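Cap5O (Staphylococcus aureus, PDB 3OJO) oxidises UDP-N-acetyl-mannosamine with NAD as cofactor, a step in making the capsular polysaccharide of the bacterium. Local coordinates at residues A300-T305 / F338-L343; A312-K317 / K397-V402; V318-L323 / L377-S382. All blocks are in the same frame, centred on the assembly; numbering follows the deposited sequence.

Contact 1 (A300-T305 / F338-L343); sequences AYVVDT and FDIYEL
The CG2 methyl of Val303 is the bump that fills the shallow hollow between Ile340 and Leu343, residues one turn apart on the facing helix. It rests 3.8 Å from Leu343 CB and 3.9 Å from Ile340 CG2, with Leu343 CD1 closing over it a little farther out. The axes of the two segments come within 9.5 Å. Beside this methyl the end of Ile340 lies against the flank of Val302, crossing it at about a right angle, its CD1 lying 3.9 Å from Val302 CG1 and almost as near to Val302 CB. With CG1 beside the backbone N (chi1 -65°), Ile340 spreads two branches, CG2 toward both valines and CD1 over Val302 alone. Both helices lie on one face of the parallel sheet of the UDP-binding domain, a Rossmann-like alpha/beta arrangement, and cross at -46°. Beta-branched residues suit the seam, since they are bulky close to the backbone and give short, stiff knobs, whereas the longer Leu343 reaches in from the more open side, its CD1 coming near the backbone of Ala300. The small Ala300 occupies the more exposed margin, and Pro299, just before it, also packs against Ile340 and Leu343.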
# COMPACT_ATOMS: atom_id res chain seq x y z
N ALA B 300 4.87 21.09 -6.62
CA ALA B 300 4.23 21.93 -7.65
C ALA B 300 2.71 22.07 -7.42
O ALA B 300 2.15 23.14 -7.66
CB ALA B 300 4.51 21.37 -9.04
N TYR B 301 2.05 20.99 -6.93
CA TYR B 301 0.62 20.98 -6.60
C TYR B 301 0.34 21.96 -5.45
O TYR B 301 -0.66 22.68 -5.49
CB TYR B 301 0.15 19.54 -6.26
CG TYR B 301 -1.31 19.46 -5.85
CD1 TYR B 301 -2.31 19.42 -6.80
CD2 TYR B 301 -1.68 19.48 -4.50
CE1 TYR B 301 -3.66 19.40 -6.43
CE2 TYR B 301 -3.01 19.45 -4.12
CZ TYR B 301 -4.00 19.41 -5.09
OH TYR B 301 -5.31 19.38 -4.70
N VAL B 302 1.21 21.98 -4.42
CA VAL B 302 1.13 22.87 -3.26
C VAL B 302 1.36 24.33 -3.73
O VAL B 302 0.58 25.21 -3.35
CB VAL B 302 2.12 22.43 -2.14
CG1 VAL B 302 2.28 23.48 -1.04
CG2 VAL B 302 1.69 21.10 -1.54
N VAL B 303 2.37 24.55 -4.59
CA VAL B 303 2.71 25.85 -5.17
C VAL B 303 1.50 26.40 -5.99
O VAL B 303 1.11 27.55 -5.78
CB VAL B 303 4.06 25.81 -5.95
CG1 VAL B 303 4.28 27.09 -6.76
CG2 VAL B 303 5.24 25.56 -5.02
N ASP B 304 0.90 25.56 -6.86
CA ASP B 304 -0.26 25.94 -7.67
C ASP B 304 -1.46 26.30 -6.79
O ASP B 304 -2.18 27.25 -7.09
CB ASP B 304 -0.61 24.82 -8.67
CG ASP B 304 -2.04 24.88 -9.21
OD1 ASP B 304 -2.33 25.80 -10.01
OD2 ASP B 304 -2.87 24.03 -8.79
N THR B 305 -1.66 25.56 -5.69
CA THR B 305 -2.74 25.82 -4.73
C THR B 305 -2.48 27.16 -4.00
O THR B 305 -3.42 27.94 -3.81
CB THR B 305 -2.92 24.63 -3.79
OG1 THR B 305 -3.09 23.45 -4.57
CG2 THR B 305 -4.10 24.80 -2.86
N PHE B 338 11.34 22.32 1.64
CA PHE B 338 12.35 23.23 1.12
C PHE B 338 12.15 23.41 -0.35
O PHE B 338 12.32 24.52 -0.84
CB PHE B 338 13.78 22.74 1.41
CG PHE B 338 14.78 23.82 1.07
CD1 PHE B 338 15.06 24.83 1.98
CD2 PHE B 338 15.36 23.89 -0.19
CE1 PHE B 338 15.95 25.86 1.66
CE2 PHE B 338 16.21 24.94 -0.52
CZ PHE B 338 16.51 25.91 0.41
N ASP B 339 11.79 22.33 -1.07
CA ASP B 339 11.50 22.37 -2.51
C ASP B 339 10.40 23.37 -2.86
O ASP B 339 10.55 24.13 -3.81
CB ASP B 339 11.19 20.98 -3.03
CG ASP B 339 12.43 20.12 -3.17
OD1 ASP B 339 12.33 19.01 -3.75
OD2 ASP B 339 13.52 20.58 -2.74
N ILE B 340 9.37 23.44 -1.99
CA ILE B 340 8.24 24.37 -2.11
C ILE B 340 8.72 25.79 -1.89
O ILE B 340 8.42 26.66 -2.71
CB ILE B 340 7.03 23.96 -1.20
CG1 ILE B 340 6.43 22.61 -1.66
CG2 ILE B 340 5.94 25.04 -1.20
CD1 ILE B 340 5.73 21.79 -0.63
N TYR B 341 9.48 26.02 -0.79
CA TYR B 341 10.03 27.33 -0.41
C TYR B 341 10.84 27.95 -1.54
O TYR B 341 10.62 29.09 -1.90
CB TYR B 341 10.89 27.20 0.88
CG TYR B 341 11.80 28.37 1.16
CD1 TYR B 341 11.30 29.55 1.71
CD2 TYR B 341 13.16 28.32 0.84
CE1 TYR B 341 12.14 30.65 1.94
CE2 TYR B 341 14.00 29.41 1.06
CZ TYR B 341 13.48 30.57 1.62
OH TYR B 341 14.31 31.63 1.86
N GLU B 342 11.75 27.18 -2.11
CA GLU B 342 12.63 27.52 -3.21
C GLU B 342 11.82 27.84 -4.50
O GLU B 342 12.20 28.76 -5.23
CB GLU B 342 13.59 26.33 -3.39
CG GLU B 342 14.55 26.37 -4.57
CD GLU B 342 15.31 25.08 -4.83
OE1 GLU B 342 15.05 24.06 -4.13
OE2 GLU B 342 16.17 25.08 -5.74
N LEU B 343 10.73 27.08 -4.77
CA LEU B 343 9.83 27.27 -5.92
C LEU B 343 9.04 28.54 -5.73
O LEU B 343 8.85 29.30 -6.68
CB LEU B 343 8.84 26.09 -6.09
CG LEU B 343 9.35 24.82 -6.76
CD1 LEU B 343 8.37 23.67 -6.56
CD2 LEU B 343 9.63 25.04 -8.24

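Contact 2 (A312-K317 / K397-V402); sequences ALSGNK and KMKHKV
His400 reaches across to Leu313 and Ser314; its inner atoms meet the leucine and its outer ones the serine. CB, nearest the backbone, brushes the two methyls of Leu313. From CG onward the ring lies flat beneath one of them: Leu313 CD2 stands 3.7 Å from the ring centroid, 17° off the normal, in a CH-pi contact displaced toward the rim, where ND1 is its nearest atom at 3.6 Å. Ser314 O lies in the ring plane at the edge formed by CD2 and NE2, 3.1 Å from His400 CD2. CE1 sits 3.3 Å from Ser314 OG, with Leu313 CD2 also near. At the tip, NE2 shares a hydrogen bond of 2.7 Å with Ser314 OG; either group could donate. Histidine suits this place because one flat group offers a greasy face to the leucine and a polar edge to the serine. Ser314 places its hydroxyl between its own backbone N and carbonyl carbon (chi1 54°), which swings OG in front of NE2.

On one side of the imidazole, the extended chain of Lys399 lays its CD 3.4 Å from Ser314 O, an oxygen hydrogen-bonded to Ser376 OG. On the other, Leu313 CD1 meets Val402 CG2 tip to tip at 3.9 Å. Gly315 takes a backbone conformation (phi 127°) natural to glycine, beside the lysine chain. Lys401 is the centre of an inverse gamma turn. The two loops lead into strands 317-321 and 402-405, which flank strand 377-380, so the contact joins connections at the end of a parallel Rossmann-like sheet where the strands begin.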
# COMPACT_ATOMS: atom_id res chain seq x y z
N ALA B 312 -6.81 35.25 -4.86
CA ALA B 312 -8.07 35.63 -4.22
C ALA B 312 -7.88 36.65 -3.08
O ALA B 312 -8.86 37.28 -2.67
CB ALA B 312 -8.77 34.39 -3.70
N LEU B 313 -6.65 36.81 -2.56
CA LEU B 313 -6.37 37.74 -1.46
C LEU B 313 -5.43 38.89 -1.85
O LEU B 313 -4.68 38.79 -2.84
CB LEU B 313 -5.80 36.98 -0.24
CG LEU B 313 -6.76 36.06 0.52
CD1 LEU B 313 -5.98 35.09 1.41
CD2 LEU B 313 -7.72 36.85 1.37
N SER B 314 -5.47 39.98 -1.08
CA SER B 314 -4.60 41.13 -1.29
C SER B 314 -3.26 40.86 -0.60
O SER B 314 -3.23 40.54 0.59
CB SER B 314 -5.24 42.42 -0.78
OG SER B 314 -5.65 42.30 0.58
N GLY B 315 -2.18 40.92 -1.38
CA GLY B 315 -0.83 40.65 -0.90
C GLY B 315 -0.08 39.61 -1.71
O GLY B 315 -0.66 38.93 -2.56
N ASN B 316 1.23 39.51 -1.45
CA ASN B 316 2.16 38.59 -2.11
C ASN B 316 2.86 37.68 -1.09
O ASN B 316 3.42 36.65 -1.46
CB ASN B 316 3.21 39.40 -2.88
CG ASN B 316 2.81 39.80 -4.28
OD1 ASN B 316 1.65 39.63 -4.71
ND2 ASN B 316 3.76 40.32 -5.03
N LYS B 317 2.85 38.10 0.20
CA LYS B 317 3.53 37.42 1.29
C LYS B 317 2.94 36.10 1.77
O LYS B 317 1.81 36.06 2.28
CB LYS B 317 3.86 38.36 2.46
CG LYS B 317 5.12 37.94 3.21
CD LYS B 317 5.19 38.54 4.60
CE LYS B 317 6.34 37.95 5.37
NZ LYS B 317 6.40 38.48 6.75
N LYS B 397 -0.22 39.47 13.54
CA LYS B 397 0.55 40.31 12.62
C LYS B 397 0.29 40.07 11.10
O LYS B 397 0.91 40.74 10.26
CB LYS B 397 2.06 40.22 12.95
CG LYS B 397 2.46 40.85 14.29
CD LYS B 397 3.98 40.90 14.46
CE LYS B 397 4.45 41.50 15.77
NZ LYS B 397 5.93 41.39 15.93
N MET B 398 -0.62 39.13 10.76
CA MET B 398 -0.95 38.79 9.36
C MET B 398 -1.89 39.77 8.67
O MET B 398 -2.83 40.27 9.30
CB MET B 398 -1.56 37.38 9.27
CG MET B 398 -0.55 36.26 9.29
SD MET B 398 -1.31 34.74 8.67
CE MET B 398 -0.84 34.75 7.07
N LYS B 399 -1.69 39.98 7.35
CA LYS B 399 -2.54 40.83 6.50
C LYS B 399 -3.89 40.13 6.31
O LYS B 399 -4.92 40.80 6.16
CB LYS B 399 -1.86 41.08 5.14
CG LYS B 399 -2.61 42.04 4.23
CD LYS B 399 -1.81 42.46 3.02
CE LYS B 399 -2.57 43.48 2.20
NZ LYS B 399 -1.69 44.24 1.28
N HIS B 400 -3.88 38.78 6.30
CA HIS B 400 -5.04 37.90 6.20
C HIS B 400 -4.74 36.66 7.02
O HIS B 400 -3.76 35.99 6.76
CB HIS B 400 -5.31 37.51 4.73
CG HIS B 400 -5.60 38.66 3.83
ND1 HIS B 400 -6.84 39.28 3.81
CD2 HIS B 400 -4.80 39.27 2.92
CE1 HIS B 400 -6.75 40.24 2.91
NE2 HIS B 400 -5.54 40.27 2.34
N LYS B 401 -5.56 36.38 8.04
CA LYS B 401 -5.35 35.22 8.90
C LYS B 401 -5.86 33.90 8.25
O LYS B 401 -6.92 33.38 8.62
CB LYS B 401 -5.93 35.44 10.31
CG LYS B 401 -5.19 36.51 11.12
CD LYS B 401 -5.78 36.65 12.52
CE LYS B 401 -5.45 37.97 13.16
NZ LYS B 401 -5.98 38.05 14.55
N VAL B 402 -5.09 33.38 7.26
CA VAL B 402 -5.41 32.12 6.58
C VAL B 402 -4.26 31.11 6.66
O VAL B 402 -3.10 31.48 6.48
CB VAL B 402 -6.07 32.22 5.17
CG1 VAL B 402 -7.14 33.31 5.12
CG2 VAL B 402 -5.04 32.41 4.07

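Contact 3 (V318-L323 / L377-S382); sequences VTVFGL and LVLILS
The ring of Phe321 carries Val378 CG1 over the centre of one face, 3.8 Å from the centroid and only 7° off the ring normal, a well-aligned CH-pi contact. Val378 reaches it by holding CG1 anti to its backbone N (chi1 152°), while its CG2 turns toward Thr319 CB. Ile380 CG1 approaches obliquely and lies 4.0 Å from Phe321 CB; the aromatic rings of Tyr355 and Phe387 also meet the phenylalanine. A large ring suits this spot because it spans several neighbours on the sheet face it shares with Thr319, Val378 and Ile380. Thr319 is the polar member of that face, and its OG1 is satisfied by Ala371 O.

Between the two faces the backbones form a parallel ladder. Thr319 uses both of its peptide groups, N to Leu377 O at 2.9 Å and O from Leu379 N at 2.7 Å; Phe321 repeats the pattern, its N bonding to Leu379 O and its O receiving Leu381 N at 3.0 Å and, weakly, Ser382 N. On the opposite face Val318, Val320, Leu377 and Leu379 are all aliphatic, and just past the strand Leu381 CD1 joins them, 3.7 Å from Val320 CG1, under helices 286-312 and 336-346.

Past the ladder, Gly322 comes so close to Ser382 that no side chain would fit there, and Ser382 OG bonds to Thr324 O. From strand 317-321 the chain goes on to 351-355 on one side, and from 377-380 to 402-405 on the other, giving strand order 2-1-3-4. The gap between 317-321 and 377-380 is thus the topological switch point of a Rossmann-like fold, here in the UDP-binding domain.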
# COMPACT_ATOMS: atom_id res chain seq x y z
N VAL B 318 3.73 35.02 1.61
CA VAL B 318 3.43 33.66 2.06
C VAL B 318 4.51 33.26 3.05
O VAL B 318 5.70 33.31 2.71
CB VAL B 318 3.23 32.59 0.94
CG1 VAL B 318 4.46 32.43 0.07
CG2 VAL B 318 2.81 31.24 1.53
N THR B 319 4.11 32.89 4.28
CA THR B 319 5.04 32.44 5.31
C THR B 319 5.03 30.92 5.37
O THR B 319 4.04 30.30 5.76
CB THR B 319 4.76 33.09 6.67
OG1 THR B 319 4.72 34.51 6.51
CG2 THR B 319 5.81 32.73 7.71
N VAL B 320 6.15 30.31 4.99
CA VAL B 320 6.33 28.86 5.05
C VAL B 320 6.66 28.48 6.51
O VAL B 320 7.50 29.12 7.15
CB VAL B 320 7.41 28.41 4.02
CG1 VAL B 320 8.00 27.04 4.37
CG2 VAL B 320 6.85 28.42 2.60
N PHE B 321 5.95 27.48 7.03
CA PHE B 321 6.12 26.93 8.38
C PHE B 321 6.69 25.51 8.26
O PHE B 321 5.96 24.56 7.96
CB PHE B 321 4.77 26.95 9.13
CG PHE B 321 4.48 28.17 9.96
CD1 PHE B 321 3.68 28.08 11.09
CD2 PHE B 321 4.98 29.42 9.60
CE1 PHE B 321 3.38 29.22 11.86
CE2 PHE B 321 4.69 30.55 10.38
CZ PHE B 321 3.90 30.44 11.49
N GLY B 322 7.99 25.39 8.44
CA GLY B 322 8.71 24.13 8.32
C GLY B 322 9.38 23.96 6.97
O GLY B 322 8.75 24.16 5.93
N LEU B 323 10.68 23.61 7.00
CA LEU B 323 11.51 23.40 5.81
C LEU B 323 12.10 21.97 5.77
O LEU B 323 12.86 21.64 4.86
CB LEU B 323 12.64 24.44 5.75
CG LEU B 323 12.33 25.91 5.43
CD1 LEU B 323 13.59 26.71 5.47
CD2 LEU B 323 11.81 26.08 4.03
N LEU B 377 -0.93 34.46 3.64
CA LEU B 377 -1.09 33.01 3.89
C LEU B 377 0.06 32.38 4.68
O LEU B 377 1.22 32.64 4.38
CB LEU B 377 -1.30 32.27 2.54
CG LEU B 377 -1.17 30.73 2.49
CD1 LEU B 377 -2.39 30.03 3.11
CD2 LEU B 377 -0.91 30.25 1.08
N VAL B 378 -0.27 31.55 5.69
CA VAL B 378 0.70 30.72 6.45
C VAL B 378 0.63 29.30 5.86
O VAL B 378 -0.43 28.65 5.87
CB VAL B 378 0.55 30.77 7.99
CG1 VAL B 378 1.02 29.48 8.66
CG2 VAL B 378 1.31 31.97 8.55
N LEU B 379 1.75 28.86 5.29
CA LEU B 379 1.84 27.56 4.65
C LEU B 379 2.54 26.55 5.55
O LEU B 379 3.74 26.66 5.78
CB LEU B 379 2.54 27.70 3.28
CG LEU B 379 2.51 26.51 2.33
CD1 LEU B 379 1.07 26.05 2.02
CD2 LEU B 379 3.25 26.83 1.05
N ILE B 380 1.78 25.55 6.06
CA ILE B 380 2.38 24.50 6.90
C ILE B 380 2.84 23.26 6.09
O ILE B 380 2.03 22.50 5.55
CB ILE B 380 1.57 24.17 8.17
CG1 ILE B 380 1.02 25.46 8.81
CG2 ILE B 380 2.44 23.36 9.14
CD1 ILE B 380 0.36 25.28 10.10
N LEU B 381 4.17 23.09 6.02
CA LEU B 381 4.86 22.06 5.25
C LEU B 381 5.59 21.00 6.07
O LEU B 381 5.97 19.97 5.49
CB LEU B 381 5.80 22.69 4.21
CG LEU B 381 5.25 23.75 3.28
CD1 LEU B 381 6.34 24.30 2.44
CD2 LEU B 381 4.11 23.22 2.41
N SER B 382 5.74 21.21 7.40
CA SER B 382 6.36 20.25 8.34
C SER B 382 5.48 20.01 9.55
O SER B 382 4.79 20.93 9.99
CB SER B 382 7.74 20.73 8.78
OG SER B 382 8.59 20.88 7.65

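From the N terminus, the chain passes through 300-305 on the long helix 286-312, then the loop 312-317, and then strand 317-321, so all three contacts have their first segments in quick succession. Contact 1 closes first, when helix 336-346 returns to the long helix. Contact 3 closes next, at strand 377-380, and contact 2 last, at the loop before strand 402-405; contact 3 thus lies within the span of contact 2, while contact 1 crosses both. Leu381 joins contacts 1 and 3 by packing on Val302 and Ile340, which ties the sheet to its helices. Met398 and Val402 of contact 2 lie against Leu377 and Val378, tying the loops to the sheet.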